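PDB 3G16: SnoaL-like domain-containing protein from Methylibium petroleiphilum PM1, which is of unknown function but has the cystatin-like (NTF2-type) fold of SnoaL-like proteins, whose concave sheet and helices commonly enclose a pocket for a small molecule. Local coordinates for residues A33-E38 with R53-I58; V40-A45 with I117-A122; S71-D76 with W91-T96; A87-T92 with G104-E109; R121-S126 with L135-F140. All blocks are in the same frame, centred on the assembly; numbering follows the deposited sequence.

Contact 1. Residues A33-E38 with R53-I58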
# COMPACT_ATOMS: atom_id res chain seq x y z
N ALA A 33 -10.53 0.95 -20.69
CA ALA A 33 -10.64 -0.47 -21.05
C ALA A 33 -10.05 -1.41 -20.01
O ALA A 33 -10.25 -2.62 -20.07
CB ALA A 33 -9.99 -0.70 -22.40
N CYS A 34 -9.31 -0.85 -19.04
CA CYS A 34 -8.73 -1.67 -18.00
C CYS A 34 -9.60 -1.86 -16.77
O CYS A 34 -9.22 -2.57 -15.84
CB CYS A 34 -7.44 -1.02 -17.51
SG CYS A 34 -6.15 -0.97 -18.81
N PHE A 35 -10.73 -1.16 -16.76
CA PHE A 35 -11.65 -1.16 -15.62
C PHE A 35 -13.05 -1.59 -15.95
O PHE A 35 -13.52 -1.37 -17.06
CB PHE A 35 -11.82 0.29 -15.13
CG PHE A 35 -10.59 0.91 -14.53
CD1 PHE A 35 -10.25 0.67 -13.20
CD2 PHE A 35 -9.76 1.73 -15.27
CE1 PHE A 35 -9.12 1.23 -12.64
CE2 PHE A 35 -8.61 2.28 -14.71
CZ PHE A 35 -8.31 2.05 -13.39
N VAL A 36 -13.76 -2.12 -14.97
CA VAL A 36 -15.21 -2.19 -15.08
C VAL A 36 -15.69 -0.71 -15.08
O VAL A 36 -15.08 0.15 -14.43
CB VAL A 36 -15.91 -3.00 -13.98
CG1 VAL A 36 -15.35 -4.45 -13.97
CG2 VAL A 36 -15.71 -2.38 -12.63
N PRO A 37 -16.79 -0.39 -15.77
CA PRO A 37 -17.22 1.02 -15.86
C PRO A 37 -17.41 1.72 -14.53
O PRO A 37 -17.11 2.93 -14.43
CB PRO A 37 -18.52 0.94 -16.65
CG PRO A 37 -18.45 -0.36 -17.38
CD PRO A 37 -17.60 -1.30 -16.60
N GLU A 38 -17.89 1.01 -13.54
CA GLU A 38 -18.18 1.58 -12.25
C GLU A 38 -17.00 1.57 -11.27
O GLU A 38 -17.19 1.86 -10.08
CB GLU A 38 -19.39 0.83 -11.64
CG GLU A 38 -19.16 -0.63 -11.17
CD GLU A 38 -19.20 -1.75 -12.25
OE1 GLU A 38 -19.22 -1.49 -13.46
OE2 GLU A 38 -19.22 -2.94 -11.83
N ARG A 53 -14.93 8.40 -9.11
CA ARG A 53 -16.06 7.49 -9.30
C ARG A 53 -16.31 7.16 -10.76
O ARG A 53 -16.85 7.98 -11.51
CB ARG A 53 -17.31 8.09 -8.72
CG ARG A 53 -17.25 8.40 -7.24
CD ARG A 53 -18.40 9.37 -6.88
NE ARG A 53 -18.50 9.67 -5.45
CZ ARG A 53 -17.72 10.52 -4.82
NH1 ARG A 53 -16.80 11.29 -5.47
NH2 ARG A 53 -17.96 10.66 -3.50
N GLY A 54 -15.88 5.96 -11.16
CA GLY A 54 -16.09 5.48 -12.49
C GLY A 54 -14.83 5.50 -13.33
O GLY A 54 -13.96 6.38 -13.20
N ALA A 55 -14.69 4.50 -14.20
CA ALA A 55 -13.52 4.41 -15.05
C ALA A 55 -13.26 5.69 -15.84
O ALA A 55 -12.11 6.09 -16.04
CB ALA A 55 -13.72 3.22 -16.01
N ALA A 56 -14.33 6.28 -16.39
CA ALA A 56 -14.16 7.46 -17.24
C ALA A 56 -13.57 8.62 -16.45
O ALA A 56 -12.84 9.45 -16.98
CB ALA A 56 -15.51 7.88 -17.88
N GLN A 57 -13.94 8.70 -15.19
CA GLN A 57 -13.47 9.77 -14.31
C GLN A 57 -12.01 9.55 -13.91
O GLN A 57 -11.21 10.50 -13.87
CB GLN A 57 -14.35 9.87 -13.07
CG GLN A 57 -15.70 10.54 -13.34
CD GLN A 57 -16.51 9.88 -14.45
OE1 GLN A 57 -17.08 8.77 -14.25
NE2 GLN A 57 -16.55 10.52 -15.63
N ILE A 58 -11.64 8.31 -13.59
CA ILE A 58 -10.25 8.01 -13.31
C ILE A 58 -9.43 8.42 -14.51
O ILE A 58 -8.42 9.13 -14.38
CB ILE A 58 -10.12 6.48 -13.03
CG1 ILE A 58 -10.86 6.06 -11.75
CG2 ILE A 58 -8.64 6.09 -12.95
CD1 ILE A 58 -11.02 4.53 -11.57
O HOH W 1 -16.98 4.93 -16.43
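One face of the Phe35 ring is covered by the delta methyl of Ile58: CD1 lies 4.2 Å from the ring centroid, 19° off the normal and shifted toward the rim, a CH-pi contact. The gamma methyl of Ile58 stays near the far end of the same ring, with CG2 4.1 Å from CZ of Phe35. Tyr19 of helix 9-24 meets the ring edge-to-face and also touches Ile58. At the root of the phenylalanine side chain, Ala55 CB packs 3.6 Å from Phe35 CB. The torsion of Phe35 (chi1 -67°) sets CG anti to its carbonyl carbon and beside the backbone N, which sends the ring from strand 35-36 under the start of helix 55-69.

The polar part of the contact is the first turn of that helix. Ala55 N donates to Pro37 O over 2.9 Å in a nearly straight bond (163°), although the donor stands well above the carbonyl plane. A water bridges the same oxygen to Ala56 N, donating to Pro37 O and accepting from the amide. Gly54, the N-cap residue, adds a CA-H...O contact of 3.4 Å from its CA to Pro37 O. A single loop carbonyl thus serves two amides that lack partners within their own helix, one directly and one through water, while the apolar side chains beneath close the gap between corner and helix.

Contact 2. Residues V40-A45 with I117-A122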
# COMPACT_ATOMS: atom_id res chain seq x y z
N VAL A 40 -14.00 2.37 -8.87
CA VAL A 40 -13.71 3.54 -8.01
C VAL A 40 -12.24 3.50 -7.59
O VAL A 40 -11.69 2.44 -7.24
CB VAL A 40 -14.61 3.60 -6.78
CG1 VAL A 40 -14.33 4.88 -5.96
CG2 VAL A 40 -16.10 3.59 -7.19
N HIS A 41 -11.59 4.65 -7.63
CA HIS A 41 -10.22 4.83 -7.10
C HIS A 41 -10.32 5.68 -5.84
O HIS A 41 -10.96 6.76 -5.83
CB HIS A 41 -9.36 5.59 -8.09
CG HIS A 41 -7.87 5.39 -7.94
ND1 HIS A 41 -7.18 5.47 -6.74
CD2 HIS A 41 -6.94 5.19 -8.89
CE1 HIS A 41 -5.88 5.30 -6.98
NE2 HIS A 41 -5.71 5.12 -8.28
N TYR A 42 -9.76 5.18 -4.74
CA TYR A 42 -9.72 5.87 -3.46
C TYR A 42 -8.31 6.35 -3.20
O TYR A 42 -7.32 5.73 -3.64
CB TYR A 42 -10.17 4.93 -2.35
CG TYR A 42 -11.58 4.43 -2.50
CD1 TYR A 42 -12.62 5.15 -2.01
CD2 TYR A 42 -11.88 3.24 -3.14
CE1 TYR A 42 -13.93 4.73 -2.15
CE2 TYR A 42 -13.18 2.80 -3.28
CZ TYR A 42 -14.21 3.54 -2.78
OH TYR A 42 -15.53 3.10 -2.90
N PHE A 43 -8.24 7.39 -2.37
CA PHE A 43 -7.00 8.07 -2.01
C PHE A 43 -7.06 8.47 -0.56
O PHE A 43 -8.13 8.49 0.02
CB PHE A 43 -6.82 9.37 -2.85
CG PHE A 43 -6.86 9.13 -4.31
CD1 PHE A 43 -5.73 8.77 -4.98
CD2 PHE A 43 -8.04 9.29 -5.02
CE1 PHE A 43 -5.74 8.55 -6.34
CE2 PHE A 43 -8.08 9.08 -6.38
CZ PHE A 43 -6.95 8.70 -7.06
N PRO A 44 -5.91 8.85 -0.00
CA PRO A 44 -6.01 9.39 1.35
C PRO A 44 -7.05 10.50 1.45
O PRO A 44 -7.17 11.33 0.52
CB PRO A 44 -4.59 9.90 1.60
CG PRO A 44 -3.73 9.06 0.79
CD PRO A 44 -4.53 8.78 -0.48
N ALA A 45 -7.77 10.59 2.57
CA ALA A 45 -8.76 11.67 2.73
C ALA A 45 -7.97 12.99 2.64
O ALA A 45 -6.82 13.11 3.13
CB ALA A 45 -9.53 11.58 4.04
N ILE A 117 -10.11 -4.29 -13.64
CA ILE A 117 -9.97 -3.70 -12.31
C ILE A 117 -11.30 -3.13 -11.86
O ILE A 117 -11.96 -2.40 -12.62
CB ILE A 117 -8.91 -2.60 -12.32
CG1 ILE A 117 -7.53 -3.21 -12.65
CG2 ILE A 117 -8.86 -1.93 -10.96
CD1 ILE A 117 -6.45 -2.18 -12.99
N ARG A 118 -11.68 -3.42 -10.62
CA ARG A 118 -12.93 -2.87 -10.05
C ARG A 118 -12.68 -1.81 -8.99
O ARG A 118 -13.55 -1.01 -8.73
CB ARG A 118 -13.85 -3.98 -9.50
CG ARG A 118 -13.39 -4.60 -8.26
CD ARG A 118 -14.37 -5.66 -7.79
NE ARG A 118 -14.01 -6.19 -6.50
CZ ARG A 118 -14.55 -7.26 -5.98
NH1 ARG A 118 -15.48 -7.95 -6.64
NH2 ARG A 118 -14.17 -7.67 -4.79
N GLU A 119 -11.51 -1.80 -8.39
CA GLU A 119 -11.23 -0.84 -7.32
C GLU A 119 -9.75 -0.70 -7.12
O GLU A 119 -9.01 -1.69 -7.20
CB GLU A 119 -11.85 -1.34 -6.02
CG GLU A 119 -11.75 -0.39 -4.85
CD GLU A 119 -12.54 -0.86 -3.66
OE1 GLU A 119 -13.79 -0.85 -3.74
OE2 GLU A 119 -11.93 -1.29 -2.67
N ILE A 120 -9.32 0.52 -6.79
CA ILE A 120 -7.92 0.81 -6.42
C ILE A 120 -7.96 1.65 -5.14
O ILE A 120 -8.78 2.59 -5.05
CB ILE A 120 -7.11 1.53 -7.51
CG1 ILE A 120 -7.14 0.72 -8.82
CG2 ILE A 120 -5.69 1.81 -7.02
CD1 ILE A 120 -6.43 1.40 -9.98
N ARG A 121 -7.16 1.29 -4.15
CA ARG A 121 -7.05 2.03 -2.87
C ARG A 121 -5.60 2.43 -2.74
O ARG A 121 -4.75 1.55 -2.56
CB ARG A 121 -7.52 1.17 -1.72
CG ARG A 121 -8.97 0.69 -1.85
CD ARG A 121 -9.48 0.03 -0.59
NE ARG A 121 -8.74 -1.13 -0.15
CZ ARG A 121 -8.87 -2.36 -0.66
NH1 ARG A 121 -9.69 -2.60 -1.67
NH2 ARG A 121 -8.18 -3.36 -0.15
N ALA A 122 -5.32 3.74 -2.78
CA ALA A 122 -3.93 4.22 -2.76
C ALA A 122 -3.52 4.89 -1.45
O ALA A 122 -4.32 5.57 -0.80
CB ALA A 122 -3.68 5.21 -3.90
O HOH W 2 -15.72 0.89 -4.48
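Tyr42 N donates to Ile120 O over 2.8 Å in an almost straight bond (172°). On the face carrying Tyr42, Glu119 OE2 takes a 2.8 Å salt bridge from Arg121 NH1, and Glu109 and Arg145 extend this charged cluster. Tyr42 O accepts two hydrogen bonds from opposite faces of its carbonyl plane: Ala122 N across the strands at 2.9 Å, and the ring nitrogen His41 ND1 at 3.1 Å, with the oxygen lying in the imidazole plane. A water joins Tyr42 OH to Glu119 OE1.

On the opposite face the His41 imidazole is sandwiched. Ile120 CG2 sits 3.7 Å from its centroid over one side, Phe43 CZ covers the other, and Ala122 CB lies at the edge. His41 turns CG away from its own backbone N (chi1 -157°), which lays the ring over Ile120. These parallel strands, 39-42 and 116-124, pair next to a classic beta bulge at Arg118 and Glu119 opposite Glu109, within the mixed, curved sheet of the cystatin-like fold.

Contact 3. Residues S71-D76 with W91-T96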
# COMPACT_ATOMS: atom_id res chain seq x y z
N SER A 71 2.81 14.50 -15.15
CA SER A 71 2.83 13.28 -14.40
C SER A 71 3.37 12.11 -15.22
O SER A 71 3.06 11.95 -16.38
CB SER A 71 1.45 12.93 -13.96
OG SER A 71 0.95 13.92 -13.08
N TYR A 72 4.24 11.35 -14.58
CA TYR A 72 4.77 10.11 -15.18
C TYR A 72 4.87 9.13 -14.04
O TYR A 72 5.46 9.42 -12.99
CB TYR A 72 6.13 10.34 -15.79
CG TYR A 72 6.57 9.22 -16.72
CD1 TYR A 72 7.11 8.04 -16.21
CD2 TYR A 72 6.40 9.32 -18.08
CE1 TYR A 72 7.48 7.00 -17.06
CE2 TYR A 72 6.81 8.29 -18.96
CZ TYR A 72 7.34 7.14 -18.42
OH TYR A 72 7.73 6.07 -19.25
N TRP A 73 4.29 7.95 -14.22
CA TRP A 73 4.25 6.94 -13.19
C TRP A 73 5.14 5.75 -13.53
O TRP A 73 5.21 5.32 -14.68
CB TRP A 73 2.82 6.42 -13.07
CG TRP A 73 1.87 7.36 -12.48
CD1 TRP A 73 1.55 7.43 -11.15
CD2 TRP A 73 1.01 8.30 -13.15
NE1 TRP A 73 0.61 8.40 -10.94
CE2 TRP A 73 0.23 8.94 -12.15
CE3 TRP A 73 0.84 8.69 -14.47
CZ2 TRP A 73 -0.74 9.90 -12.47
CZ3 TRP A 73 -0.13 9.64 -14.77
CH2 TRP A 73 -0.90 10.23 -13.76
N THR A 74 5.72 5.16 -12.51
CA THR A 74 6.47 3.93 -12.64
C THR A 74 5.91 2.87 -11.69
O THR A 74 5.45 3.19 -10.57
CB THR A 74 7.97 4.12 -12.38
OG1 THR A 74 8.20 4.58 -11.05
CG2 THR A 74 8.56 5.11 -13.37
N ILE A 75 5.96 1.61 -12.14
CA ILE A 75 5.62 0.46 -11.32
C ILE A 75 6.94 0.00 -10.73
O ILE A 75 7.83 -0.43 -11.47
CB ILE A 75 4.98 -0.67 -12.13
CG1 ILE A 75 3.63 -0.23 -12.73
CG2 ILE A 75 4.87 -1.93 -11.29
CD1 ILE A 75 2.96 -1.28 -13.65
N ASP A 76 7.08 0.13 -9.42
CA ASP A 76 8.31 -0.21 -8.74
C ASP A 76 8.31 -1.61 -8.14
O ASP A 76 9.37 -2.24 -7.98
CB ASP A 76 8.59 0.82 -7.67
CG ASP A 76 8.62 2.24 -8.21
OD1 ASP A 76 8.99 2.43 -9.40
OD2 ASP A 76 8.31 3.15 -7.46
N TRP A 91 4.47 2.25 -6.33
CA TRP A 91 4.58 3.12 -7.48
C TRP A 91 5.26 4.45 -7.17
O TRP A 91 5.41 4.84 -5.99
CB TRP A 91 3.16 3.37 -8.07
CG TRP A 91 2.16 3.86 -7.05
CD1 TRP A 91 1.21 3.09 -6.46
CD2 TRP A 91 2.03 5.17 -6.46
NE1 TRP A 91 0.50 3.83 -5.53
CE2 TRP A 91 0.96 5.11 -5.53
CE3 TRP A 91 2.66 6.40 -6.67
CZ2 TRP A 91 0.56 6.22 -4.77
CZ3 TRP A 91 2.26 7.50 -5.92
CH2 TRP A 91 1.21 7.40 -4.98
N THR A 92 5.61 5.17 -8.22
CA THR A 92 6.12 6.53 -8.10
C THR A 92 5.33 7.38 -9.07
O THR A 92 5.13 7.00 -10.23
CB THR A 92 7.61 6.64 -8.41
OG1 THR A 92 8.34 5.82 -7.48
CG2 THR A 92 8.12 8.10 -8.29
N HIS A 93 4.87 8.51 -8.57
CA HIS A 93 4.20 9.54 -9.35
C HIS A 93 5.21 10.71 -9.44
O HIS A 93 5.44 11.44 -8.46
CB HIS A 93 2.89 9.94 -8.67
CG HIS A 93 2.13 11.03 -9.37
ND1 HIS A 93 0.88 11.45 -8.96
CD2 HIS A 93 2.41 11.72 -10.50
CE1 HIS A 93 0.47 12.42 -9.77
NE2 HIS A 93 1.38 12.60 -10.72
N PHE A 94 5.83 10.87 -10.59
CA PHE A 94 6.75 11.96 -10.85
C PHE A 94 5.92 13.12 -11.36
O PHE A 94 5.34 13.05 -12.42
CB PHE A 94 7.79 11.59 -11.90
CG PHE A 94 8.82 10.60 -11.43
CD1 PHE A 94 9.86 11.02 -10.64
CD2 PHE A 94 8.74 9.26 -11.77
CE1 PHE A 94 10.82 10.11 -10.18
CE2 PHE A 94 9.69 8.34 -11.31
CZ PHE A 94 10.71 8.80 -10.50
N LYS A 95 5.84 14.19 -10.57
CA LYS A 95 5.12 15.41 -10.99
C LYS A 95 6.19 16.25 -11.66
O LYS A 95 6.71 17.23 -11.12
CB LYS A 95 4.52 16.10 -9.77
CG LYS A 95 3.46 15.26 -9.13
CD LYS A 95 3.08 15.86 -7.83
CE LYS A 95 2.07 15.11 -7.14
NZ LYS A 95 1.82 15.93 -5.92
N THR A 96 6.51 15.87 -12.89
CA THR A 96 7.66 16.36 -13.59
C THR A 96 7.78 17.86 -13.61
O THR A 96 8.86 18.42 -13.31
CB THR A 96 7.67 15.79 -15.04
OG1 THR A 96 7.41 14.39 -14.98
CG2 THR A 96 9.03 16.08 -15.75
O HOH W 3 7.79 3.66 -4.89
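Asp76 OD2 is gripped by Thr92 OG1, which donates over 2.7 Å to its syn lone pair, and by a water that also donates to Trp91 O. The other oxygen, Asp76 OD1, accepts from Thr74 OG1 at 2.8 Å, and the carboxylate ties both strands of the antiparallel hairpin 71-81/86-95. An asparagine here, without the charge, would probably leave one of the two threonine hydroxyls facing an amide NH2 instead of an acceptor. Tyr72 with Phe94 and Thr74 with Thr92 are hydrogen-bonded pairs; CG2 of Thr74 meets the Phe94 ring at its edge.

On the other face of the sheet, Trp73 and His93 run side by side, ring planes 31° apart, and Lys95 CG covers the face of the imidazole turned from Trp73. Trp73 NE1 hydrogen-bonds an unidentified bound molecule, consistent with a pocket on this face; Tyr72, Thr74 and Phe94 opposite pack on the second subunit. At its edge the His93 ring is hydrogen-bonded in plane by Ser71 OG, 2.7 Å from NE2.

Contact 4. Residues A87-T92 with G104-E109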
# COMPACT_ATOMS: atom_id res chain seq x y z
N ALA A 87 -4.16 -7.52 -6.45
CA ALA A 87 -2.77 -7.15 -6.61
C ALA A 87 -2.44 -5.96 -5.73
O ALA A 87 -3.31 -5.27 -5.21
CB ALA A 87 -2.43 -6.83 -8.06
N ALA A 88 -1.15 -5.73 -5.56
CA ALA A 88 -0.68 -4.53 -4.88
C ALA A 88 0.49 -4.02 -5.73
O ALA A 88 1.28 -4.77 -6.27
CB ALA A 88 -0.24 -4.78 -3.42
N ILE A 89 0.59 -2.70 -5.81
CA ILE A 89 1.58 -2.03 -6.64
C ILE A 89 2.30 -0.98 -5.80
O ILE A 89 1.62 -0.14 -5.16
CB ILE A 89 0.93 -1.30 -7.84
CG1 ILE A 89 -0.04 -2.23 -8.62
CG2 ILE A 89 1.99 -0.66 -8.74
CD1 ILE A 89 -0.87 -1.48 -9.69
N GLU A 90 3.63 -0.99 -5.78
CA GLU A 90 4.42 0.11 -5.21
C GLU A 90 4.77 0.96 -6.41
O GLU A 90 5.21 0.42 -7.42
CB GLU A 90 5.69 -0.36 -4.53
CG GLU A 90 6.46 0.69 -3.77
CD GLU A 90 7.77 0.17 -3.23
OE1 GLU A 90 8.36 -0.75 -3.87
OE2 GLU A 90 8.23 0.67 -2.19
N TRP A 91 4.47 2.25 -6.33
CA TRP A 91 4.58 3.12 -7.48
C TRP A 91 5.26 4.45 -7.17
O TRP A 91 5.41 4.84 -5.99
CB TRP A 91 3.16 3.37 -8.07
CG TRP A 91 2.16 3.86 -7.05
CD1 TRP A 91 1.21 3.09 -6.46
CD2 TRP A 91 2.03 5.17 -6.46
NE1 TRP A 91 0.50 3.83 -5.53
CE2 TRP A 91 0.96 5.11 -5.53
CE3 TRP A 91 2.66 6.40 -6.67
CZ2 TRP A 91 0.56 6.22 -4.77
CZ3 TRP A 91 2.26 7.50 -5.92
CH2 TRP A 91 1.21 7.40 -4.98
N THR A 92 5.61 5.17 -8.22
CA THR A 92 6.12 6.53 -8.10
C THR A 92 5.33 7.38 -9.07
O THR A 92 5.13 7.00 -10.23
CB THR A 92 7.61 6.64 -8.41
OG1 THR A 92 8.34 5.82 -7.48
CG2 THR A 92 8.12 8.10 -8.29
N GLY A 104 4.25 5.78 -3.35
CA GLY A 104 3.18 5.15 -2.60
C GLY A 104 2.96 3.72 -2.95
O GLY A 104 3.74 3.12 -3.69
N ALA A 105 1.85 3.18 -2.47
CA ALA A 105 1.47 1.81 -2.80
C ALA A 105 -0.04 1.77 -2.88
O ALA A 105 -0.72 2.61 -2.29
CB ALA A 105 2.01 0.82 -1.79
N GLU A 106 -0.54 0.82 -3.66
CA GLU A 106 -1.99 0.70 -3.78
C GLU A 106 -2.44 -0.73 -3.88
O GLU A 106 -1.72 -1.59 -4.39
CB GLU A 106 -2.52 1.50 -4.94
CG GLU A 106 -2.03 1.04 -6.33
CD GLU A 106 -2.25 2.12 -7.40
OE1 GLU A 106 -2.43 3.28 -7.07
OE2 GLU A 106 -2.16 1.75 -8.60
N CYS A 107 -3.64 -0.99 -3.34
CA CYS A 107 -4.29 -2.29 -3.46
C CYS A 107 -5.22 -2.24 -4.63
O CYS A 107 -5.94 -1.23 -4.81
CB CYS A 107 -5.09 -2.59 -2.21
SG CYS A 107 -4.01 -2.82 -0.74
N VAL A 108 -5.22 -3.30 -5.44
CA VAL A 108 -6.04 -3.37 -6.64
C VAL A 108 -6.91 -4.59 -6.57
O VAL A 108 -6.38 -5.72 -6.40
CB VAL A 108 -5.12 -3.44 -7.89
CG1 VAL A 108 -5.92 -3.54 -9.18
CG2 VAL A 108 -4.17 -2.25 -7.96
N GLU A 109 -8.22 -4.43 -6.68
CA GLU A 109 -9.13 -5.55 -6.77
C GLU A 109 -9.57 -5.76 -8.20
O GLU A 109 -9.94 -4.81 -8.87
CB GLU A 109 -10.39 -5.34 -5.93
CG GLU A 109 -10.16 -5.13 -4.45
CD GLU A 109 -11.42 -5.11 -3.64
OE1 GLU A 109 -12.52 -5.10 -4.21
OE2 GLU A 109 -11.26 -5.05 -2.39
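Trp91 lays its indole flat over the backbone of Gly104: Gly104 CA is 3.7 Å from the centroid of the six-membered ring, 16° off the normal. The indole gets there by placing CG between its own backbone N and carbonyl carbon (chi1 53°), which folds the ring back across the neighbouring strand. A side chain at Gly104 would collide with that ring. Beyond the glycine, the indole meets Glu106 at about a right angle, with its pyrrole end against the carboxyl group.

Glu106 adopts the same kind of first torsion (chi1 64°) and then runs extended, lying alongside Ile89 and pointing the same way. Ile89 CD1 touches Glu106 OE2 at 3.6 Å and Val108 CG2 at 3.8 Å. The acid is held by Tyr20 OH at OE2, and its OE1 makes a weak hydrogen bond to an unidentified bound molecule. Beneath these side chains, six backbone hydrogen bonds link the antiparallel strands, including Trp91 N to Gly104 O at 2.9 Å.

Tyr20 and Ile16 of helix 9-24 cover the face bearing Ile89. The opposite face meets the second subunit, where Glu90 pairs with Arg121 and Tyr147 of that chain. Strands 71-81 and 116-124 flank the hairpin within the sheet.

Contact 5. Residues R121-S126 with L135-F140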
# COMPACT_ATOMS: atom_id res chain seq x y z
N ARG A 121 -7.16 1.29 -4.15
CA ARG A 121 -7.05 2.03 -2.87
C ARG A 121 -5.60 2.43 -2.74
O ARG A 121 -4.75 1.55 -2.56
CB ARG A 121 -7.52 1.17 -1.72
CG ARG A 121 -8.97 0.69 -1.85
CD ARG A 121 -9.48 0.03 -0.59
NE ARG A 121 -8.74 -1.13 -0.15
CZ ARG A 121 -8.87 -2.36 -0.66
NH1 ARG A 121 -9.69 -2.60 -1.67
NH2 ARG A 121 -8.18 -3.36 -0.15
N ALA A 122 -5.32 3.74 -2.78
CA ALA A 122 -3.93 4.22 -2.76
C ALA A 122 -3.52 4.89 -1.45
O ALA A 122 -4.32 5.57 -0.80
CB ALA A 122 -3.68 5.21 -3.90
N PHE A 123 -2.26 4.65 -1.11
CA PHE A 123 -1.62 5.10 0.13
C PHE A 123 -0.31 5.76 -0.25
O PHE A 123 0.28 5.40 -1.28
CB PHE A 123 -1.36 3.92 1.05
CG PHE A 123 -2.62 3.14 1.34
CD1 PHE A 123 -3.45 3.47 2.38
CD2 PHE A 123 -3.02 2.12 0.50
CE1 PHE A 123 -4.64 2.79 2.62
CE2 PHE A 123 -4.21 1.42 0.73
CZ PHE A 123 -5.00 1.75 1.79
N TYR A 124 0.17 6.67 0.58
CA TYR A 124 1.33 7.48 0.25
C TYR A 124 2.48 7.37 1.19
O TYR A 124 2.30 7.19 2.40
CB TYR A 124 0.95 8.96 0.25
CG TYR A 124 -0.05 9.44 -0.77
CD1 TYR A 124 -0.38 8.70 -1.91
CD2 TYR A 124 -0.61 10.71 -0.63
CE1 TYR A 124 -1.28 9.23 -2.88
CE2 TYR A 124 -1.48 11.22 -1.59
CZ TYR A 124 -1.81 10.47 -2.68
OH TYR A 124 -2.64 10.98 -3.64
N ALA A 125 3.70 7.58 0.66
CA ALA A 125 4.88 7.74 1.50
C ALA A 125 4.92 9.18 1.98
O ALA A 125 5.87 9.93 1.69
CB ALA A 125 6.15 7.41 0.69
N SER A 126 3.89 9.59 2.72
CA SER A 126 3.77 10.93 3.23
C SER A 126 3.57 10.84 4.74
O SER A 126 2.87 9.95 5.21
CB SER A 126 2.63 11.64 2.52
OG SER A 126 2.54 12.99 2.95
N LEU A 135 -6.98 9.18 9.86
CA LEU A 135 -6.23 9.22 8.61
C LEU A 135 -6.58 7.95 7.85
O LEU A 135 -6.03 6.88 8.11
CB LEU A 135 -4.74 9.35 8.93
CG LEU A 135 -4.30 10.72 9.45
CD1 LEU A 135 -2.89 10.69 9.98
CD2 LEU A 135 -4.46 11.75 8.30
N GLU A 136 -7.53 8.04 6.92
CA GLU A 136 -8.05 6.91 6.22
C GLU A 136 -8.46 7.35 4.81
O GLU A 136 -8.30 8.52 4.49
CB GLU A 136 -9.18 6.24 7.00
CG GLU A 136 -10.36 7.10 7.26
CD GLU A 136 -11.34 6.51 8.30
OE1 GLU A 136 -11.08 5.45 8.90
OE2 GLU A 136 -12.40 7.17 8.58
N LEU A 137 -8.93 6.43 3.97
CA LEU A 137 -9.29 6.77 2.60
C LEU A 137 -10.55 7.59 2.56
O LEU A 137 -11.52 7.32 3.24
CB LEU A 137 -9.50 5.51 1.82
CG LEU A 137 -8.31 4.57 1.66
CD1 LEU A 137 -8.79 3.21 1.15
CD2 LEU A 137 -7.17 5.21 0.79
N GLY A 138 -10.51 8.62 1.71
CA GLY A 138 -11.68 9.45 1.48
C GLY A 138 -12.79 8.71 0.77
O GLY A 138 -12.57 7.99 -0.21
N ASP A 139 -14.00 8.88 1.26
CA ASP A 139 -15.21 8.30 0.67
C ASP A 139 -15.36 6.78 0.76
O ASP A 139 -16.31 6.22 0.19
CB ASP A 139 -15.41 8.75 -0.79
CG ASP A 139 -15.64 10.25 -0.92
OD1 ASP A 139 -16.64 10.76 -0.41
OD2 ASP A 139 -14.80 10.91 -1.56
N PHE A 140 -14.42 6.12 1.41
CA PHE A 140 -14.46 4.65 1.49
C PHE A 140 -15.41 4.22 2.61
O PHE A 140 -15.30 4.74 3.75
CB PHE A 140 -13.06 4.10 1.69
CG PHE A 140 -12.99 2.62 1.61
CD1 PHE A 140 -12.90 2.01 0.38
CD2 PHE A 140 -13.07 1.84 2.74
CE1 PHE A 140 -12.88 0.66 0.28
CE2 PHE A 140 -13.03 0.48 2.64
CZ PHE A 140 -12.96 -0.12 1.38
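Leu137 turns CG anti to its carbonyl carbon (chi1 -62°), and its two methyls spread against strand 116-124, while Phe140 has CG opposite its backbone N (chi1 -173°) and swings its ring toward Arg121. CD1 of the leucine rests on the aliphatic stem of the arginine, 3.7 Å from Arg121 CD, the two side chains crossing at about a right angle. Phe140 CE1 meets Arg121 CD at 3.6 Å. The apolar stem is thus packed by both residues, while the guanidinium reaches past them to Glu119, Glu109 and Glu90 of the second subunit.

The second methyl, Leu137 CD2, lies 3.3 Å from Ala122 O, a buried carbonyl oxygen with no hydrogen-bond partner in the model, and 4.0 Å from Phe123 CE1. An alanine in place of Leu137 is likely to open a gap between Arg121 and Phe123, with Phe140 left as the packing on the stem from this loop.

A type II beta turn from Leu137 to Phe140 carries both apolar side chains. The loop follows strand 134-135, where Leu135 pairs in parallel with a strand of the second subunit. It runs beside the chain just after strand 39-42, hydrogen-bonding to Phe43 and Ala45, with Phe140 edge-to-face on Tyr42, and covers part of the sheet face that bears Arg121.

Contacts 2, 3 and 4 follow one mixed sheet: strands 39-42, 116-124, 100-111, 86-95 and 71-81 lie side by side in that order. Contacts 3 and 4 share Trp91 and Thr92, their centres 12 Å apart, and are nested in the chain loop that contact 2 closes. Contact 5 shares Arg121 and Ala122 with contact 2, 8 Å away between centres. Contact 1 attaches strand 35-36 and the corner at 37-38 to helix 55-69; its segments alternate with those of contact 2, and it closes before contacts 3, 4 and 5 open. Cys34 and Val36 probably hydrogen-bond to Ile117 of contact 2. Contacts 2 to 5 also touch the second subunit, so the sheet serves both fold and dimer.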